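Local coordinates for pseudouridylate synthase RPUSD4, mitochondrial (Homo sapiens, PDB 5UBA), which isomerises uridine to pseudouridine in mitochondrial RNAs, including 16S ribosomal RNA, a modification required for assembling a functional mitochondrial ribosome, at residues A[104-109]-A[257-262]; A[113-118]-A[191-196]; A[123-128]-A[175-180]; A[251-256]-A[274-279]. One frame throughout, in Å; residues are numbered along the deposited sequence. Where two conformers were deposited one is given.

Contact 1. Residues A[104-109]-A[257-262]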
# COMPACT_ATOMS: atom_id res chain seq x y z
N GLU A 104 -18.85 2.31 2.77
CA GLU A 104 -19.37 3.67 2.55
C GLU A 104 -18.48 4.72 3.23
O GLU A 104 -18.29 5.80 2.67
CB GLU A 104 -20.82 3.75 3.02
CG GLU A 104 -21.55 5.08 2.81
CD GLU A 104 -21.76 5.47 1.37
OE1 GLU A 104 -21.42 4.73 0.41
OE2 GLU A 104 -22.30 6.60 1.19
N LEU A 105 -17.93 4.42 4.41
CA LEU A 105 -16.95 5.31 5.03
C LEU A 105 -15.75 5.53 4.13
O LEU A 105 -15.25 6.67 4.02
CB LEU A 105 -16.52 4.79 6.40
CG LEU A 105 -17.57 4.71 7.52
CD1 LEU A 105 -17.03 4.07 8.77
CD2 LEU A 105 -18.13 6.10 7.81
N PHE A 106 -15.25 4.47 3.48
CA PHE A 106 -14.15 4.63 2.55
C PHE A 106 -14.56 5.44 1.32
O PHE A 106 -13.83 6.32 0.89
CB PHE A 106 -13.57 3.28 2.09
CG PHE A 106 -12.63 2.64 3.07
CD1 PHE A 106 -11.27 2.89 3.02
CD2 PHE A 106 -13.09 1.77 4.02
CE1 PHE A 106 -10.40 2.28 3.91
CE2 PHE A 106 -12.24 1.16 4.93
CZ PHE A 106 -10.88 1.43 4.87
N ARG A 107 -15.72 5.10 0.73
CA ARG A 107 -16.21 5.78 -0.49
C ARG A 107 -16.32 7.29 -0.28
O ARG A 107 -16.03 8.08 -1.18
CB ARG A 107 -17.59 5.26 -0.90
CG ARG A 107 -18.03 5.70 -2.29
CD ARG A 107 -19.51 5.41 -2.55
NE ARG A 107 -20.42 6.20 -1.73
CZ ARG A 107 -20.78 7.47 -1.95
NH1 ARG A 107 -20.31 8.15 -2.99
NH2 ARG A 107 -21.62 8.06 -1.11
N THR A 108 -16.80 7.66 0.90
CA THR A 108 -17.04 9.07 1.24
C THR A 108 -15.84 9.74 1.93
O THR A 108 -15.98 10.81 2.53
CB THR A 108 -18.30 9.22 2.12
OG1 THR A 108 -18.17 8.52 3.36
CG2 THR A 108 -19.56 8.73 1.34
N ARG A 109 -14.68 9.08 1.92
CA ARG A 109 -13.42 9.69 2.40
C ARG A 109 -13.41 10.08 3.87
O ARG A 109 -12.80 11.08 4.28
CB ARG A 109 -12.99 10.84 1.50
CG ARG A 109 -12.88 10.42 0.05
CD ARG A 109 -12.36 11.54 -0.82
NE ARG A 109 -12.61 11.25 -2.24
CZ ARG A 109 -12.34 12.08 -3.24
NH1 ARG A 109 -11.77 13.26 -3.03
NH2 ARG A 109 -12.61 11.69 -4.49
N LEU A 257 -5.08 3.02 10.05
CA LEU A 257 -6.42 3.41 9.62
C LEU A 257 -7.13 4.04 10.78
O LEU A 257 -7.12 3.47 11.87
CB LEU A 257 -7.26 2.19 9.22
CG LEU A 257 -7.09 1.52 7.89
CD1 LEU A 257 -8.13 0.42 7.75
CD2 LEU A 257 -7.21 2.52 6.73
N ILE A 258 -7.75 5.19 10.58
CA ILE A 258 -8.57 5.79 11.64
C ILE A 258 -10.00 5.80 11.10
O ILE A 258 -10.29 6.47 10.10
CB ILE A 258 -8.11 7.20 12.06
CG1 ILE A 258 -6.61 7.19 12.41
CG2 ILE A 258 -8.95 7.68 13.25
CD1 ILE A 258 -6.05 8.58 12.69
N LEU A 259 -10.87 5.01 11.74
CA LEU A 259 -12.27 4.85 11.33
C LEU A 259 -13.12 5.69 12.28
O LEU A 259 -12.93 5.62 13.49
CB LEU A 259 -12.73 3.40 11.47
CG LEU A 259 -12.23 2.32 10.53
CD1 LEU A 259 -12.67 0.95 11.04
CD2 LEU A 259 -12.81 2.55 9.15
N PRO A 260 -14.08 6.45 11.75
CA PRO A 260 -15.04 7.10 12.65
C PRO A 260 -15.89 6.08 13.39
O PRO A 260 -15.90 4.88 13.03
CB PRO A 260 -15.88 7.99 11.71
CG PRO A 260 -15.68 7.45 10.36
CD PRO A 260 -14.38 6.69 10.33
N ALA A 261 -16.57 6.53 14.44
CA ALA A 261 -17.41 5.64 15.26
C ALA A 261 -18.48 4.94 14.42
O ALA A 261 -19.09 5.56 13.53
CB ALA A 261 -18.06 6.43 16.39
N LEU A 262 -18.68 3.65 14.67
CA LEU A 262 -19.61 2.83 13.89
C LEU A 262 -20.98 2.73 14.55
O LEU A 262 -22.00 2.71 13.86
CB LEU A 262 -19.01 1.43 13.67
CG LEU A 262 -17.82 1.38 12.70
CD1 LEU A 262 -17.12 0.03 12.77
CD2 LEU A 262 -18.24 1.70 11.27

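Contact 2. Residues A[113-118]-A[191-196]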
# COMPACT_ATOMS: atom_id res chain seq x y z
N LYS A 113 -6.29 7.03 5.98
CA LYS A 113 -5.48 5.90 5.54
C LYS A 113 -4.04 6.37 5.49
O LYS A 113 -3.75 7.29 4.73
CB LYS A 113 -5.87 5.47 4.11
CG LYS A 113 -7.29 4.97 3.91
CD LYS A 113 -7.66 4.77 2.43
CE LYS A 113 -7.75 6.05 1.63
NZ LYS A 113 -7.93 5.86 0.17
N LYS A 114 -3.15 5.79 6.30
CA LYS A 114 -1.72 6.15 6.29
C LYS A 114 -0.89 4.95 5.86
O LYS A 114 -1.10 3.85 6.36
CB LYS A 114 -1.24 6.58 7.67
CG LYS A 114 -1.96 7.77 8.29
CD LYS A 114 -1.69 9.06 7.52
CE LYS A 114 -2.18 10.26 8.32
NZ LYS A 114 -1.85 11.57 7.70
N TYR A 115 0.05 5.18 4.95
CA TYR A 115 0.95 4.16 4.46
C TYR A 115 2.36 4.60 4.72
O TYR A 115 2.64 5.80 4.75
CB TYR A 115 0.77 3.92 2.98
CG TYR A 115 -0.53 3.29 2.58
CD1 TYR A 115 -1.70 4.02 2.61
CD2 TYR A 115 -0.56 1.99 2.07
CE1 TYR A 115 -2.91 3.47 2.21
CE2 TYR A 115 -1.75 1.42 1.67
CZ TYR A 115 -2.90 2.17 1.72
OH TYR A 115 -4.10 1.60 1.31
N TRP A 116 3.24 3.65 4.92
CA TRP A 116 4.68 3.92 5.00
C TRP A 116 5.35 3.24 3.84
O TRP A 116 5.06 2.07 3.53
CB TRP A 116 5.26 3.41 6.31
CG TRP A 116 4.96 4.28 7.51
CD1 TRP A 116 4.10 5.34 7.61
CD2 TRP A 116 5.56 4.14 8.79
NE1 TRP A 116 4.12 5.86 8.89
CE2 TRP A 116 5.01 5.13 9.63
CE3 TRP A 116 6.52 3.27 9.30
CZ2 TRP A 116 5.39 5.27 10.96
CZ3 TRP A 116 6.90 3.42 10.64
CH2 TRP A 116 6.35 4.42 11.44
N ALA A 117 6.30 3.94 3.20
CA ALA A 117 7.07 3.41 2.10
C ALA A 117 8.52 3.81 2.23
O ALA A 117 8.83 4.87 2.76
CB ALA A 117 6.54 3.89 0.77
N ILE A 118 9.40 2.96 1.75
CA ILE A 118 10.80 3.36 1.53
C ILE A 118 10.92 3.73 0.08
O ILE A 118 10.50 2.98 -0.80
CB ILE A 118 11.78 2.23 1.84
CG1 ILE A 118 11.68 1.86 3.31
CG2 ILE A 118 13.22 2.68 1.47
CD1 ILE A 118 12.64 0.75 3.70
N LEU A 191 2.53 8.38 3.67
CA LEU A 191 1.65 8.73 2.56
C LEU A 191 0.21 8.64 3.02
O LEU A 191 -0.16 7.69 3.72
CB LEU A 191 1.85 7.72 1.45
CG LEU A 191 3.30 7.58 0.96
CD1 LEU A 191 3.51 6.29 0.22
CD2 LEU A 191 3.63 8.78 0.10
N GLN A 192 -0.60 9.59 2.57
CA GLN A 192 -2.03 9.53 2.84
C GLN A 192 -2.72 9.75 1.52
O GLN A 192 -2.85 10.91 1.08
CB GLN A 192 -2.48 10.55 3.89
CG GLN A 192 -4.00 10.49 4.07
CD GLN A 192 -4.55 11.36 5.17
OE1 GLN A 192 -3.83 12.00 5.93
NE2 GLN A 192 -5.88 11.38 5.26
N PRO A 193 -3.18 8.66 0.89
CA PRO A 193 -4.02 8.81 -0.29
C PRO A 193 -5.38 9.36 0.18
O PRO A 193 -6.00 8.81 1.12
CB PRO A 193 -4.12 7.39 -0.85
CG PRO A 193 -3.90 6.50 0.34
CD PRO A 193 -3.07 7.25 1.33
N ILE A 194 -5.78 10.50 -0.37
CA ILE A 194 -7.08 11.09 -0.03
C ILE A 194 -8.13 10.42 -0.89
O ILE A 194 -9.19 10.01 -0.39
CB ILE A 194 -7.08 12.61 -0.27
CG1 ILE A 194 -5.97 13.28 0.57
CG2 ILE A 194 -8.47 13.18 0.01
CD1 ILE A 194 -6.05 13.09 2.07
N THR A 195 -7.82 10.32 -2.17
CA THR A 195 -8.57 9.49 -3.12
C THR A 195 -8.13 8.03 -2.99
O THR A 195 -7.35 7.69 -2.10
CB THR A 195 -8.33 10.01 -4.52
OG1 THR A 195 -6.91 10.05 -4.76
CG2 THR A 195 -8.86 11.43 -4.69
N GLY A 196 -8.70 7.17 -3.83
CA GLY A 196 -8.46 5.73 -3.74
C GLY A 196 -8.26 5.08 -5.08
O GLY A 196 -8.83 4.03 -5.35
O HOH W 1 -6.95 8.99 3.76
O HOH W 2 -10.34 7.60 -0.78

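Contact 3. Residues A[123-128]-A[175-180]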
# COMPACT_ATOMS: atom_id res chain seq x y z
N PRO A 123 12.10 12.72 -1.49
CA PRO A 123 11.16 13.67 -2.04
C PRO A 123 11.53 15.15 -1.77
O PRO A 123 11.98 15.47 -0.69
CB PRO A 123 9.86 13.32 -1.33
CG PRO A 123 9.97 11.84 -1.13
CD PRO A 123 11.40 11.62 -0.79
N MET A 124 11.32 15.98 -2.78
CA MET A 124 11.55 17.45 -2.69
C MET A 124 10.30 18.17 -3.22
O MET A 124 9.94 17.94 -4.37
CB MET A 124 12.76 17.83 -3.52
CG MET A 124 13.17 19.31 -3.45
SD MET A 124 14.52 19.51 -4.62
CE MET A 124 15.66 18.29 -4.00
N PRO A 125 9.64 19.02 -2.43
CA PRO A 125 9.93 19.25 -1.01
C PRO A 125 9.69 18.01 -0.16
O PRO A 125 9.06 17.06 -0.62
CB PRO A 125 8.90 20.32 -0.62
CG PRO A 125 8.56 21.00 -1.90
CD PRO A 125 8.60 19.92 -2.93
N SER A 126 10.16 18.03 1.07
CA SER A 126 10.07 16.85 1.95
C SER A 126 8.66 16.56 2.45
O SER A 126 8.41 15.47 2.96
CB SER A 126 11.04 16.96 3.13
OG SER A 126 10.80 18.14 3.84
N ALA A 127 7.75 17.51 2.33
CA ALA A 127 6.33 17.32 2.61
C ALA A 127 5.50 18.08 1.59
O ALA A 127 5.90 19.13 1.09
CB ALA A 127 5.99 17.74 4.03
N GLY A 128 4.35 17.53 1.22
CA GLY A 128 3.52 18.18 0.25
C GLY A 128 2.35 17.35 -0.20
O GLY A 128 1.88 16.48 0.55
N THR A 175 -2.58 12.61 -3.22
CA THR A 175 -1.75 11.94 -2.21
C THR A 175 -1.02 12.98 -1.39
O THR A 175 -0.26 13.77 -1.97
CB THR A 175 -0.70 11.07 -2.91
OG1 THR A 175 -1.35 10.11 -3.75
CG2 THR A 175 0.18 10.35 -1.89
N GLN A 176 -1.22 12.99 -0.08
CA GLN A 176 -0.41 13.81 0.82
C GLN A 176 0.81 12.98 1.20
O GLN A 176 0.70 11.76 1.36
CB GLN A 176 -1.21 14.24 2.05
CG GLN A 176 -2.38 15.11 1.61
CD GLN A 176 -3.30 15.55 2.72
OE1 GLN A 176 -3.06 15.31 3.91
NE2 GLN A 176 -4.37 16.22 2.33
N TYR A 177 1.95 13.63 1.39
CA TYR A 177 3.16 12.93 1.82
C TYR A 177 4.00 13.73 2.76
O TYR A 177 3.97 14.95 2.73
CB TYR A 177 3.98 12.48 0.63
CG TYR A 177 4.69 13.61 -0.07
CD1 TYR A 177 4.08 14.35 -1.07
CD2 TYR A 177 5.99 13.95 0.30
CE1 TYR A 177 4.74 15.41 -1.69
CE2 TYR A 177 6.66 14.99 -0.33
CZ TYR A 177 6.03 15.70 -1.33
OH TYR A 177 6.69 16.78 -1.95
N GLN A 178 4.77 13.03 3.58
CA GLN A 178 5.69 13.63 4.52
C GLN A 178 6.86 12.69 4.70
O GLN A 178 6.67 11.54 5.13
CB GLN A 178 4.98 13.79 5.87
CG GLN A 178 5.86 14.18 7.04
CD GLN A 178 6.36 15.58 6.93
OE1 GLN A 178 5.58 16.52 7.03
NE2 GLN A 178 7.67 15.73 6.75
N VAL A 179 8.06 13.16 4.43
CA VAL A 179 9.25 12.39 4.77
C VAL A 179 9.37 12.29 6.29
O VAL A 179 9.29 13.31 6.99
CB VAL A 179 10.53 13.02 4.17
CG1 VAL A 179 11.78 12.38 4.76
CG2 VAL A 179 10.49 12.93 2.65
N LEU A 180 9.56 11.08 6.80
CA LEU A 180 9.77 10.81 8.23
C LEU A 180 11.24 10.70 8.61
O LEU A 180 11.62 11.04 9.74
CB LEU A 180 9.08 9.50 8.61
CG LEU A 180 7.57 9.46 8.44
CD1 LEU A 180 7.06 8.07 8.82
CD2 LEU A 180 6.91 10.59 9.23

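Contact 4. Residues A[251-256]-A[274-279]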
# COMPACT_ATOMS: atom_id res chain seq x y z
N HIS A 251 8.16 -2.19 -0.96
CA HIS A 251 8.16 -1.73 0.43
C HIS A 251 7.04 -0.70 0.61
O HIS A 251 7.28 0.50 0.71
CB HIS A 251 9.51 -1.12 0.82
CG HIS A 251 10.60 -2.14 0.98
ND1 HIS A 251 11.03 -2.94 -0.06
CD2 HIS A 251 11.35 -2.46 2.05
CE1 HIS A 251 12.01 -3.72 0.39
NE2 HIS A 251 12.20 -3.46 1.66
N LEU A 252 5.81 -1.20 0.69
CA LEU A 252 4.61 -0.37 0.87
C LEU A 252 3.69 -1.01 1.90
O LEU A 252 3.14 -2.09 1.65
CB LEU A 252 3.89 -0.16 -0.45
CG LEU A 252 2.59 0.67 -0.40
CD1 LEU A 252 2.87 2.08 0.11
CD2 LEU A 252 1.94 0.74 -1.76
N HIS A 253 3.57 -0.37 3.05
CA HIS A 253 2.86 -0.90 4.22
C HIS A 253 1.68 0.00 4.60
O HIS A 253 1.85 1.22 4.79
CB HIS A 253 3.84 -0.96 5.38
CG HIS A 253 3.26 -1.46 6.66
ND1 HIS A 253 2.77 -2.75 6.82
CD2 HIS A 253 3.10 -0.84 7.85
CE1 HIS A 253 2.37 -2.90 8.07
NE2 HIS A 253 2.55 -1.76 8.72
N ALA A 254 0.51 -0.63 4.76
CA ALA A 254 -0.68 0.06 5.29
C ALA A 254 -0.50 0.09 6.81
O ALA A 254 -0.75 -0.88 7.53
CB ALA A 254 -1.94 -0.68 4.88
N ARG A 255 0.02 1.23 7.26
CA ARG A 255 0.44 1.43 8.64
C ARG A 255 -0.70 1.71 9.59
O ARG A 255 -0.69 1.26 10.74
CB ARG A 255 1.44 2.59 8.68
CG ARG A 255 1.87 3.02 10.06
CD ARG A 255 2.67 1.96 10.74
NE ARG A 255 3.30 2.49 11.93
CZ ARG A 255 4.09 1.79 12.73
NH1 ARG A 255 4.37 0.51 12.47
NH2 ARG A 255 4.63 2.39 13.80
N GLN A 256 -1.62 2.56 9.18
CA GLN A 256 -2.65 3.03 10.08
C GLN A 256 -3.97 3.28 9.36
O GLN A 256 -3.97 3.77 8.23
CB GLN A 256 -2.17 4.32 10.73
CG GLN A 256 -3.15 5.01 11.67
CD GLN A 256 -2.51 6.19 12.38
OE1 GLN A 256 -1.74 6.94 11.77
NE2 GLN A 256 -2.81 6.35 13.68
N LYS A 274 2.38 -3.06 13.00
CA LYS A 274 3.83 -3.15 12.91
C LYS A 274 4.30 -3.33 11.48
O LYS A 274 3.64 -3.97 10.65
CB LYS A 274 4.37 -4.35 13.74
CG LYS A 274 3.99 -5.71 13.19
CD LYS A 274 4.48 -6.87 14.05
CE LYS A 274 4.00 -8.21 13.51
NZ LYS A 274 4.45 -8.47 12.11
N LEU A 275 5.52 -2.85 11.21
CA LEU A 275 6.12 -3.09 9.92
C LEU A 275 6.53 -4.55 9.79
O LEU A 275 6.91 -5.18 10.81
CB LEU A 275 7.39 -2.24 9.75
CG LEU A 275 7.22 -0.74 9.55
CD1 LEU A 275 8.55 -0.02 9.75
CD2 LEU A 275 6.63 -0.46 8.19
N PRO A 276 6.50 -5.09 8.57
CA PRO A 276 7.03 -6.45 8.37
C PRO A 276 8.52 -6.50 8.62
O PRO A 276 9.22 -5.51 8.43
CB PRO A 276 6.72 -6.76 6.91
CG PRO A 276 5.98 -5.60 6.35
CD PRO A 276 5.98 -4.49 7.33
N ARG A 277 9.01 -7.65 9.06
CA ARG A 277 10.43 -7.78 9.37
C ARG A 277 11.34 -7.42 8.17
O ARG A 277 12.38 -6.78 8.37
CB ARG A 277 10.72 -9.18 9.92
CG ARG A 277 10.25 -9.34 11.35
CD ARG A 277 11.05 -8.50 12.33
N PHE A 278 10.94 -7.75 6.94
CA PHE A 278 11.76 -7.39 5.77
C PHE A 278 11.94 -5.87 5.61
O PHE A 278 12.97 -5.37 5.18
CB PHE A 278 11.28 -8.01 4.47
CG PHE A 278 10.09 -7.35 3.84
CD1 PHE A 278 10.24 -6.32 2.91
CD2 PHE A 278 8.81 -7.79 4.12
CE1 PHE A 278 9.13 -5.74 2.30
CE2 PHE A 278 7.69 -7.19 3.53
CZ PHE A 278 7.88 -6.17 2.61
N PHE A 279 10.87 -5.16 5.93
CA PHE A 279 10.85 -3.71 5.81
C PHE A 279 11.71 -3.12 6.92
O PHE A 279 12.51 -2.21 6.66
CB PHE A 279 9.35 -3.27 5.87
CG PHE A 279 9.05 -1.82 5.48
CD1 PHE A 279 9.70 -0.72 6.05
CD2 PHE A 279 7.99 -1.58 4.61
CE1 PHE A 279 9.33 0.58 5.70
CE2 PHE A 279 7.62 -0.28 4.28
CZ PHE A 279 8.28 0.78 4.82

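Contact 1. Residues A[104-109]-A[257-262]
Leu105 and Pro260 meet where the last turn of helix 96-107 lies against the end of strand 252-259, with the backbones held well apart: the nearest pair, Leu105 CA and Leu259 CA, is 7.9 Å apart. Side chains therefore do all the bridging. Leu105 points toward the strand, and both its methyls touch the Pro260 ring. Its CD2 comes 3.8 Å from Pro260 CG, while CD1 also reaches Leu262 CD2 at 3.7 Å, just past the strand end. Phe106 reaches over with the far end of its ring. With CG anti to its carbonyl carbon (chi1 -79°), it brings the ring edge to Leu257, whose CD1 lies 4.1 Å from Phe106 CZ near the ring plane. Leu259 CD2 is a looser neighbour of the same ring, and His80 stacks on it from outside the two segments. Beyond Phe106 the helix closes with a Schellman motif: Arg109, at positive phi, is the C-prime residue, Arg109 N bonds to Phe106 O, and Gln110 N bonds to Leu105 O. Well away from the strand, Arg107 holds Glu104 side-on, NE to OE1 and NH2 to OE2, each bond 2.8 Å. These two charges pair with each other, and a nearby polar tie runs from Gln101 NE2, on the same helix, to Leu262 O; between the two segments the contact is entirely apolar, resting on the fit of leucine, proline and phenylalanine.

Contact 2. Residues A[113-118]-A[191-196]
Lys113, Leu191 and Tyr115 carry most of this antiparallel pairing. Tyr115 and Leu191 form a hydrogen-bonded pair: Tyr115 N gives to Leu191 O and Leu191 N to Tyr115 O, both at 2.8 Å. Their side chains share one face of the sheet, where Leu191 CD1 also packs on Ala117 CB, 3.9 Å away, and the Tyr115 ring meets Pro193 CG obliquely from CE1. Lys113 works farther along, where the strands splay. A bend at chi3 (-68°) carries its amine over Pro193 to Thr195 O; this NZ to O bond is 3.0 Å, with the donor above the carbonyl plane. A water links the same NZ to Ile194 O, and a second joins Lys113 N, Gln192 NE2 and Pro193 O. Lys113 O is buried without a hydrogen-bond partner, touched by Gln192 CA in a CA-H...O contact. Lys114 NZ, in one of two conformers, probably bonds to Gln192 OE1 (2.7 Å). Tyr115 lies about 7 Å, side chain to side chain, from Asp83, the probable catalytic aspartate of this pseudouridine synthase domain. Helix 200-209 covers the Tyr115-Leu191 face through Leu201 and Leu205, while strand 252-259 pairs with the other edge of strand 112-120 and strand 175-182 with the far edge of 186-193.

Contact 3. Residues A[123-128]-A[175-180]
Gln176 begins the pairing from its backbone, its CA making a CA-H...O contact with Gly128 O, while the rest of its chain leads off toward Gln192 and Ile194. Tyr177 then does most of the work. Its N gives to Gly128 O and its O takes Gly128 N, both at 3.0 Å, which makes Gly128 and Tyr177 a hydrogen-bonded antiparallel pair. CG stands between the backbone N and the carbonyl carbon (chi1 73°), turning the ring under the neighbouring strand, beneath Gly128: Gly128 N sits 3.5 Å above the ring plane over its centre, and Gly128 CA makes an off-centre CH-pi contact. The Tyr177 hydroxyl gives to Pro125 O at 2.7 Å, with the oxygen near the ring plane, and CE2 rests on Pro123 CB. In this way strand 127-130 and the turn before it, with its cis peptide bond ahead of Pro125, are tied onto strand 175-182 and so added to the large mixed sheet of the RluA-type synthase domain. A leucine in place of Tyr177 would probably leave the Pro125 carbonyl without its donor and open a gap beneath Gly128. Gln178 pairs with Ala127 in the next, non-hydrogen-bonded position; a bend at chi2 brings its OE1 to 3.3 Å from Ala127 CB, while NE2 bonds to Val179 O within the same segment. Val179 N finishes with a nearly straight bond to Ser126 O (2.8 Å, 169°), and its CG2 packs on Pro123 CD.

Contact 4. Residues A[251-256]-A[274-279]
His253 NE2 and, weakly, Arg255 NH1 both grip the carbonyl oxygen of Cys273, the residue just before Lys274. The arrangement packs strand 252-259, at a classic beta bulge where Arg255 and Gln256 both face Lys114, against the lead-in and first turn of helix 277-285, with Pro276 at the N-cap. The imidazole of His253 is held at both nitrogens, since ND1 bonds to Thr87 OG1. Over one of its faces lie Leu275 CA and Pro276 CD, CH-pi contacts at 4.2 Å and 4.1 Å from the His253 ring centroid. Leu275 CD2 closes on His253 CD2 at 3.6 Å and also sits over the Phe279 ring. With a leucine here instead of His253, Thr87 OG1 and the Cys273 carbonyl would probably lose a shared partner, and Leu275 CA and Pro276 CD the ring face they rest on. The other end is an aromatic cluster of His251, Phe278 and Phe279. Phe279, its CG anti to the backbone N (chi1 -168°), swings CE2 to 3.7 Å from His251 O. Phe278 presents its edge to the face of His251 in a T-shaped pair, planes at 76°, and its CD1 lies 3.7 Å from His251 NE2, the nitrogen that bonds to Ser282 OG.

How the contacts relate
Contacts 1 and 4 share strand 252-259, packing a helix end and a helix start against it through side chains, whereas contacts 2 and 3 are strand pairings of the same sheet built on backbone bonds. All four are partly buried, contacts 2 and 4 nearer the centre of the chain, contacts 1 and 3 more peripheral. Contact 2 is the hub: Trp116 N and Lys114 N probably bond to His253 O and Gln256 O of contact 4, and Gln192 N to Gln176 O of contact 3. Chemistry follows place: apolar with one aromatic ring in contact 1, lysines and waters in contact 2, a buried tyrosine under exposed loop residues in contact 3, histidines and aromatics in contact 4.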